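Local structure of VP24 (White spot syndrome virus, 5HLJ) at residues D104-S109 with N172-V177; N143-G148 with L164-S169. The protein serves as a major envelope protein of the virus, probably forming trimers that contribute to the outer coat of the virion. All blocks are in the same frame, centred on the assembly; numbering follows the deposited sequence.

Interaction 1. Residues D104-S109 with N172-V177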
ATOM      1  N   ASP A 104      17.609  -1.699  15.042  1.00 70.04           N
ATOM      2  CA  ASP A 104      16.289  -1.096  15.053  1.00 68.79           C
ATOM      3  C   ASP A 104      15.565  -1.365  13.731  1.00 69.50           C
ATOM      4  O   ASP A 104      16.184  -1.384  12.664  1.00 68.31           O
ATOM      5  CB  ASP A 104      16.399   0.405  15.295  1.00 66.93           C
ATOM      6  CG  ASP A 104      16.753   0.744  16.739  1.00 66.73           C
ATOM      7  OD1 ASP A 104      16.936   1.946  17.030  1.00 72.09           O
ATOM      8  OD2 ASP A 104      16.805  -0.172  17.591  1.00 68.22           O
ATOM      9  N   ILE A 105      14.257  -1.583  13.820  1.00 64.99           N
ATOM     10  CA  ILE A 105      13.404  -1.794  12.657  1.00 64.27           C
ATOM     11  C   ILE A 105      12.256  -0.801  12.679  1.00 63.45           C
ATOM     12  O   ILE A 105      11.645  -0.601  13.726  1.00 64.61           O
ATOM     13  CB  ILE A 105      12.822  -3.209  12.639  1.00 65.27           C
ATOM     14  CG1 ILE A 105      13.941  -4.245  12.546  1.00 65.88           C
ATOM     15  CG2 ILE A 105      11.811  -3.353  11.515  1.00 64.19           C
ATOM     16  CD1 ILE A 105      13.455  -5.640  12.770  1.00 62.48           C
ATOM     17  N   THR A 106      11.962  -0.169  11.549  1.00 62.71           N
ATOM     18  CA  THR A 106      10.761   0.654  11.461  1.00 63.68           C
ATOM     19  C   THR A 106       9.664  -0.119  10.726  1.00 66.99           C
ATOM     20  O   THR A 106       9.900  -0.715   9.665  1.00 68.26           O
ATOM     21  CB  THR A 106      11.016   2.018  10.750  1.00 70.48           C
ATOM     22  OG1 THR A 106      12.046   2.747  11.437  1.00 68.95           O
ATOM     23  CG2 THR A 106       9.735   2.881  10.738  1.00 63.90           C
ATOM     24  N   VAL A 107       8.474  -0.152  11.308  1.00 58.19           N
ATOM     25  CA  VAL A 107       7.313  -0.612  10.564  1.00 59.98           C
ATOM     26  C   VAL A 107       6.726   0.603   9.845  1.00 62.89           C
ATOM     27  O   VAL A 107       6.165   1.488  10.477  1.00 62.71           O
ATOM     28  CB  VAL A 107       6.273  -1.297  11.477  1.00 61.36           C
ATOM     29  CG1 VAL A 107       5.137  -1.896  10.648  1.00 57.26           C
ATOM     30  CG2 VAL A 107       6.947  -2.397  12.286  1.00 56.22           C
ATOM     31  N   ASP A 108       6.897   0.636   8.523  1.00 68.02           N
ATOM     32  CA  ASP A 108       6.590   1.804   7.693  1.00 68.40           C
ATOM     33  C   ASP A 108       5.124   1.980   7.405  1.00 66.76           C
ATOM     34  O   ASP A 108       4.616   3.101   7.378  1.00 74.86           O
ATOM     35  CB  ASP A 108       7.308   1.702   6.351  1.00 71.68           C
ATOM     36  CG  ASP A 108       8.769   1.926   6.463  1.00 73.01           C
ATOM     37  OD1 ASP A 108       9.167   2.942   7.075  1.00 80.20           O
ATOM     38  OD2 ASP A 108       9.522   1.078   5.941  1.00 80.82           O
ATOM     39  N   SER A 109       4.452   0.866   7.140  1.00 64.32           N
ATOM     40  CA  SER A 109       3.077   0.920   6.683  1.00 63.34           C
ATOM     41  C   SER A 109       2.422  -0.414   6.863  1.00 64.24           C
ATOM     42  O   SER A 109       3.092  -1.433   7.023  1.00 68.78           O
ATOM     43  CB  SER A 109       3.007   1.351   5.212  1.00 66.87           C
ATOM     44  OG  SER A 109       3.828   0.528   4.407  1.00 74.12           O
ATOM     45  N   ASN A 172      15.723   3.760  12.345  1.00 64.44           N
ATOM     46  CA  ASN A 172      14.778   4.386  13.247  1.00 67.52           C
ATOM     47  C   ASN A 172      14.485   5.842  12.879  1.00 69.23           C
ATOM     48  O   ASN A 172      13.822   6.551  13.637  1.00 68.44           O
ATOM     49  CB  ASN A 172      15.311   4.294  14.677  1.00 63.83           C
ATOM     50  CG  ASN A 172      16.723   4.848  14.807  1.00 68.20           C
ATOM     51  OD1 ASN A 172      17.019   5.936  14.320  1.00 68.18           O
ATOM     52  ND2 ASN A 172      17.610   4.080  15.437  1.00 66.27           N
ATOM     53  N   ASP A 173      14.971   6.277  11.715  1.00 65.75           N
ATOM     54  CA  ASP A 173      14.774   7.660  11.273  1.00 73.52           C
ATOM     55  C   ASP A 173      13.313   7.969  10.964  1.00 74.98           C
ATOM     56  O   ASP A 173      12.649   7.242  10.219  1.00 74.46           O
ATOM     57  CB  ASP A 173      15.630   7.968  10.036  1.00 75.70           C
ATOM     58  CG  ASP A 173      17.099   8.152  10.368  1.00 84.04           C
ATOM     59  OD1 ASP A 173      17.414   8.911  11.316  1.00 79.90           O
ATOM     60  OD2 ASP A 173      17.938   7.533   9.673  1.00 94.31           O
ATOM     61  N   LEU A 174      12.822   9.053  11.550  1.00 76.38           N
ATOM     62  CA  LEU A 174      11.445   9.496  11.347  1.00 71.95           C
ATOM     63  C   LEU A 174      11.410  10.995  11.066  1.00 76.15           C
ATOM     64  O   LEU A 174      12.363  11.729  11.373  1.00 72.28           O
ATOM     65  CB  LEU A 174      10.587   9.186  12.569  1.00 72.40           C
ATOM     66  CG  LEU A 174      10.371   7.723  12.963  1.00 78.64           C
ATOM     67  CD1 LEU A 174       9.686   7.662  14.320  1.00 72.06           C
ATOM     68  CD2 LEU A 174       9.550   6.982  11.910  1.00 70.82           C
ATOM     69  N   PHE A 175      10.306  11.443  10.485  1.00 73.88           N
ATOM     70  CA  PHE A 175      10.115  12.851  10.194  1.00 70.35           C
ATOM     71  C   PHE A 175      10.292  13.724  11.440  1.00 69.28           C
ATOM     72  O   PHE A 175       9.679  13.475  12.477  1.00 69.00           O
ATOM     73  CB  PHE A 175       8.729  13.075   9.591  1.00 68.76           C
ATOM     74  CG  PHE A 175       8.485  14.488   9.149  1.00 72.09           C
ATOM     75  CD1 PHE A 175       9.226  15.040   8.105  1.00 65.42           C
ATOM     76  CD2 PHE A 175       7.517  15.265   9.770  1.00 71.71           C
ATOM     77  CE1 PHE A 175       9.010  16.346   7.690  1.00 66.20           C
ATOM     78  CE2 PHE A 175       7.290  16.574   9.359  1.00 72.19           C
ATOM     79  CZ  PHE A 175       8.035  17.111   8.310  1.00 69.73           C
ATOM     80  N   LYS A 176      11.140  14.740  11.339  1.00 69.93           N
ATOM     81  CA  LYS A 176      11.290  15.695  12.435  1.00 72.91           C
ATOM     82  C   LYS A 176      10.613  17.043  12.097  1.00 76.34           C
ATOM     83  O   LYS A 176      11.083  17.810  11.248  1.00 77.51           O
ATOM     84  CB  LYS A 176      12.778  15.883  12.777  1.00 73.95           C
ATOM     85  CG  LYS A 176      13.051  17.118  13.638  1.00 92.36           C
ATOM     86  CD  LYS A 176      14.397  17.076  14.367  1.00104.11           C
ATOM     87  CE  LYS A 176      14.580  18.317  15.255  1.00104.00           C
ATOM     88  NZ  LYS A 176      14.218  18.036  16.690  1.00110.05           N
ATOM     89  N   VAL A 177       9.490  17.307  12.756  1.00 75.14           N
ATOM     90  CA  VAL A 177       8.737  18.538  12.546  1.00 76.62           C
ATOM     91  C   VAL A 177       9.557  19.807  12.809  1.00 81.51           C
ATOM     92  O   VAL A 177      10.195  19.934  13.848  1.00 88.34           O
ATOM     93  CB  VAL A 177       7.493  18.567  13.442  1.00 77.56           C
ATOM     94  CG1 VAL A 177       6.793  19.901  13.326  1.00 83.15           C
ATOM     95  CG2 VAL A 177       6.553  17.447  13.050  1.00 82.64           C
TER
HETATM   96  O   HOH W   1      12.935   4.689   9.700  1.00 72.95           O
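Asp104 and Asn172 meet because of how each turns about its first torsion. In Asn172, CG sits between the backbone N and the carbonyl carbon (chi1 53°). In Asp104, CG lies beside the backbone N, anti to the carbonyl carbon. The carboxylate and the amide are steeply inclined, with their planes 63° apart. ND2 of Asn172 gives a hydrogen bond to OD1 of Asp104 at 2.7 Å. The bond is fairly straight (160° at the hydrogen). It leaves close to the amide plane and reaches the anti lone pair of OD1, the one turned away from OD2. The same OD1 also forms a salt bridge with Lys138, while OD2 accepts a hydrogen bond from the backbone N of Lys139.

Thr106 lies two residues further on, within strand 105-114. OG1 of Thr106 lies 3.7 Å from CA of Asn172. This hydroxyl donates to the carbonyl of Gly171, just before 172-177. A water 2.8 Å away also donates to Thr106 OG1. That water donates again to the carbonyl O of Asp173, 2.6 Å away, and so bridges the two segments. CG2 of Thr106 faces CD2 of Leu174 at 4.3 Å, a loose apolar touch beside the polar bonds.

The contact joins the start of strand 105-114 to the chain as it leaves strand 161-170. Beyond it, Lys176 and Val177 pair antiparallel with a strand of a second subunit. The contact therefore lies at the base of a tail that reaches across to a second subunit.

The buried carboxylate of Asp104 collects an amide, an ammonium and a backbone N-H. Such a set of donors would probably favour its charged form. The link to 172-177 is thus mainly polar, with one side-chain bond and one water bridge.

Interaction 2. Residues N143-G148 with L164-S169; sequences NTLVFG and LSMRFS
Leu145 and Met166 touch across the interior of a beta-barrel-like fold, as do Phe147 and Leu164. Their strands, 141-151 and 161-170, are not neighbours in the sheet. Their nearest CA atoms, those of Phe147 and Leu164, are 10.7 Å apart, so only side chains span the gap. No hydrogen bond joins the two segments.

CD2 of Leu145 rests 3.9 Å from SD of Met166. The two side chains approach at a slant. The Met166 chain is extended at chi2 and bends at chi3 (-71°), so its terminal methyl turns aside and the sulfur meets the leucine branch. Phe147 and Leu164 run past each other in opposite directions. One leucine methyl, CD1, does the touching. All four residues are buried, and their CB atoms point toward the opposing segment.

The next shell fills in around these pairs. Phe132 lies against both Leu145 and Phe147, and the ring of Phe34 meets that of Phe147 with the planes about 30° apart. Leu23 packs on Met166 and Leu112 on Leu164, so the adjoining strands 19-28 and 105-114 help to position the second segment. Backbone bonds from Leu145 to Ala95 and from Phe147 to Leu93 tie the first segment to strand 90-99.

The Phe147 ring is approached obliquely: CD1 of Leu164 is 3.8 Å from CE2 and 4.2 Å from CZ of Phe147.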
ATOM      1  N   ASN A 143       8.278  -4.041  22.133  1.00 68.34           N
ATOM      2  CA  ASN A 143       7.674  -2.797  21.675  1.00 62.22           C
ATOM      3  C   ASN A 143       6.175  -2.934  21.488  1.00 66.52           C
ATOM      4  O   ASN A 143       5.685  -3.996  21.102  1.00 65.74           O
ATOM      5  CB  ASN A 143       8.290  -2.357  20.350  1.00 62.90           C
ATOM      6  CG  ASN A 143       9.801  -2.314  20.384  1.00 66.33           C
ATOM      7  OD1 ASN A 143      10.397  -1.252  20.603  1.00 61.61           O
ATOM      8  ND2 ASN A 143      10.438  -3.467  20.141  1.00 63.42           N
ATOM      9  N   THR A 144       5.445  -1.859  21.738  1.00 62.15           N
ATOM     10  CA  THR A 144       4.033  -1.851  21.410  1.00 65.45           C
ATOM     11  C   THR A 144       3.848  -1.487  19.933  1.00 65.31           C
ATOM     12  O   THR A 144       4.493  -0.569  19.417  1.00 58.63           O
ATOM     13  CB  THR A 144       3.266  -0.887  22.333  1.00 65.02           C
ATOM     14  OG1 THR A 144       3.313  -1.414  23.660  1.00 65.42           O
ATOM     15  CG2 THR A 144       1.800  -0.771  21.918  1.00 64.70           C
ATOM     16  N   LEU A 145       3.006  -2.256  19.252  1.00 62.60           N
ATOM     17  CA  LEU A 145       2.684  -2.003  17.848  1.00 64.74           C
ATOM     18  C   LEU A 145       1.182  -2.039  17.686  1.00 63.07           C
ATOM     19  O   LEU A 145       0.540  -3.002  18.100  1.00 60.73           O
ATOM     20  CB  LEU A 145       3.346  -3.034  16.929  1.00 62.18           C
ATOM     21  CG  LEU A 145       3.061  -2.970  15.420  1.00 64.50           C
ATOM     22  CD1 LEU A 145       3.574  -1.689  14.822  1.00 60.51           C
ATOM     23  CD2 LEU A 145       3.704  -4.163  14.676  1.00 59.92           C
ATOM     24  N   VAL A 146       0.603  -0.978  17.125  1.00 64.58           N
ATOM     25  CA  VAL A 146      -0.844  -0.953  16.968  1.00 58.80           C
ATOM     26  C   VAL A 146      -1.268  -0.451  15.588  1.00 61.70           C
ATOM     27  O   VAL A 146      -0.565   0.326  14.939  1.00 61.08           O
ATOM     28  CB  VAL A 146      -1.554  -0.056  18.064  1.00 67.88           C
ATOM     29  CG1 VAL A 146      -0.907  -0.205  19.433  1.00 61.46           C
ATOM     30  CG2 VAL A 146      -1.586   1.394  17.672  1.00 66.04           C
ATOM     31  N   PHE A 147      -2.431  -0.908  15.145  1.00 59.40           N
ATOM     32  CA  PHE A 147      -3.142  -0.230  14.074  1.00 63.15           C
ATOM     33  C   PHE A 147      -4.623  -0.341  14.391  1.00 64.44           C
ATOM     34  O   PHE A 147      -5.048  -1.247  15.126  1.00 65.77           O
ATOM     35  CB  PHE A 147      -2.793  -0.812  12.689  1.00 61.82           C
ATOM     36  CG  PHE A 147      -3.454  -2.134  12.381  1.00 63.51           C
ATOM     37  CD1 PHE A 147      -4.737  -2.181  11.863  1.00 59.42           C
ATOM     38  CD2 PHE A 147      -2.778  -3.323  12.583  1.00 62.88           C
ATOM     39  CE1 PHE A 147      -5.345  -3.389  11.581  1.00 67.33           C
ATOM     40  CE2 PHE A 147      -3.378  -4.539  12.294  1.00 63.60           C
ATOM     41  CZ  PHE A 147      -4.667  -4.573  11.803  1.00 64.48           C
ATOM     42  N   GLY A 148      -5.405   0.600  13.882  1.00 61.65           N
ATOM     43  CA  GLY A 148      -6.841   0.533  14.049  1.00 61.73           C
ATOM     44  C   GLY A 148      -7.551   0.334  12.730  1.00 65.06           C
ATOM     45  O   GLY A 148      -7.031   0.669  11.658  1.00 63.34           O
ATOM     46  N   LEU A 164      -2.871  -9.488   6.725  1.00 64.31           N
ATOM     47  CA  LEU A 164      -2.167  -8.292   7.137  1.00 63.82           C
ATOM     48  C   LEU A 164      -0.820  -8.188   6.435  1.00 64.21           C
ATOM     49  O   LEU A 164      -0.026  -9.120   6.466  1.00 64.98           O
ATOM     50  CB  LEU A 164      -1.974  -8.307   8.657  1.00 68.20           C
ATOM     51  CG  LEU A 164      -1.055  -7.255   9.298  1.00 69.67           C
ATOM     52  CD1 LEU A 164      -1.651  -5.848   9.193  1.00 63.61           C
ATOM     53  CD2 LEU A 164      -0.767  -7.616  10.764  1.00 66.94           C
ATOM     54  N   SER A 165      -0.574  -7.057   5.792  1.00 60.29           N
ATOM     55  CA  SER A 165       0.735  -6.778   5.230  1.00 64.71           C
ATOM     56  C   SER A 165       1.442  -5.693   6.020  1.00 64.05           C
ATOM     57  O   SER A 165       0.902  -4.607   6.203  1.00 65.81           O
ATOM     58  CB  SER A 165       0.632  -6.353   3.766  1.00 63.98           C
ATOM     59  OG  SER A 165       0.438  -7.467   2.923  1.00 76.01           O
ATOM     60  N   MET A 166       2.648  -5.987   6.486  1.00 62.22           N
ATOM     61  CA  MET A 166       3.463  -4.968   7.146  1.00 67.87           C
ATOM     62  C   MET A 166       4.767  -4.781   6.392  1.00 67.50           C
ATOM     63  O   MET A 166       5.401  -5.756   6.000  1.00 69.24           O
ATOM     64  CB  MET A 166       3.763  -5.348   8.600  1.00 60.29           C
ATOM     65  CG  MET A 166       2.537  -5.594   9.449  1.00 65.27           C
ATOM     66  SD  MET A 166       2.924  -5.829  11.204  1.00 72.62           S
ATOM     67  CE  MET A 166       3.697  -7.447  11.186  1.00 66.85           C
ATOM     68  N   ARG A 167       5.186  -3.537   6.200  1.00 64.56           N
ATOM     69  CA  ARG A 167       6.499  -3.308   5.631  1.00 65.38           C
ATOM     70  C   ARG A 167       7.517  -3.003   6.715  1.00 63.24           C
ATOM     71  O   ARG A 167       7.347  -2.071   7.492  1.00 66.87           O
ATOM     72  CB  ARG A 167       6.475  -2.177   4.596  1.00 71.37           C
ATOM     73  CG  ARG A 167       7.857  -1.949   3.979  1.00 76.52           C
ATOM     74  CD  ARG A 167       7.841  -0.935   2.837  1.00 86.83           C
ATOM     75  NE  ARG A 167       9.173  -0.371   2.585  1.00 92.85           N
ATOM     76  CZ  ARG A 167       9.739  -0.284   1.377  1.00 97.89           C
ATOM     77  NH1 ARG A 167       9.096  -0.740   0.296  1.00 97.49           N
ATOM     78  NH2 ARG A 167      10.951   0.261   1.241  1.00 84.96           N
ATOM     79  N   PHE A 168       8.570  -3.813   6.763  1.00 68.01           N
ATOM     80  CA  PHE A 168       9.701  -3.598   7.657  1.00 66.88           C
ATOM     81  C   PHE A 168      10.840  -2.903   6.926  1.00 69.76           C
ATOM     82  O   PHE A 168      11.146  -3.240   5.780  1.00 69.76           O
ATOM     83  CB  PHE A 168      10.229  -4.929   8.225  1.00 67.01           C
ATOM     84  CG  PHE A 168       9.338  -5.566   9.254  1.00 64.01           C
ATOM     85  CD1 PHE A 168       8.057  -5.092   9.491  1.00 63.13           C
ATOM     86  CD2 PHE A 168       9.791  -6.658   9.986  1.00 65.75           C
ATOM     87  CE1 PHE A 168       7.230  -5.708  10.444  1.00 66.70           C
ATOM     88  CE2 PHE A 168       8.991  -7.268  10.939  1.00 64.17           C
ATOM     89  CZ  PHE A 168       7.701  -6.790  11.170  1.00 63.43           C
ATOM     90  N   SER A 169      11.499  -1.962   7.593  1.00 67.93           N
ATOM     91  CA  SER A 169      12.716  -1.382   7.036  1.00 71.32           C
ATOM     92  C   SER A 169      13.750  -1.126   8.136  1.00 69.34           C
ATOM     93  O   SER A 169      13.399  -1.002   9.305  1.00 68.70           O
ATOM     94  CB  SER A 169      12.389  -0.099   6.252  1.00 73.49           C
ATOM     95  OG  SER A 169      11.763   0.859   7.076  1.00 81.02           O
TER

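Overall arrangement
The centres of interactions 1 and 2 are about 12 Å apart. Along the chain the order is 104-109, 143-148, 164-169, 172-177, so both segments of interaction 2 fall between the two segments of interaction 1. Strands 105-114 and 161-170 are antiparallel neighbours in one sheet and join the two contacts directly. Thr106 N lies 2.8 Å from Ser169 O, and Asp108 OD2 lies 2.5 Å from Ser169 OG, both probable hydrogen bonds. Interaction 2 lies near the chain centre and is apolar; interaction 1 is peripheral and polar. Strand 161-170 thus links the packed interior to the C-terminal segment that pairs with a second subunit.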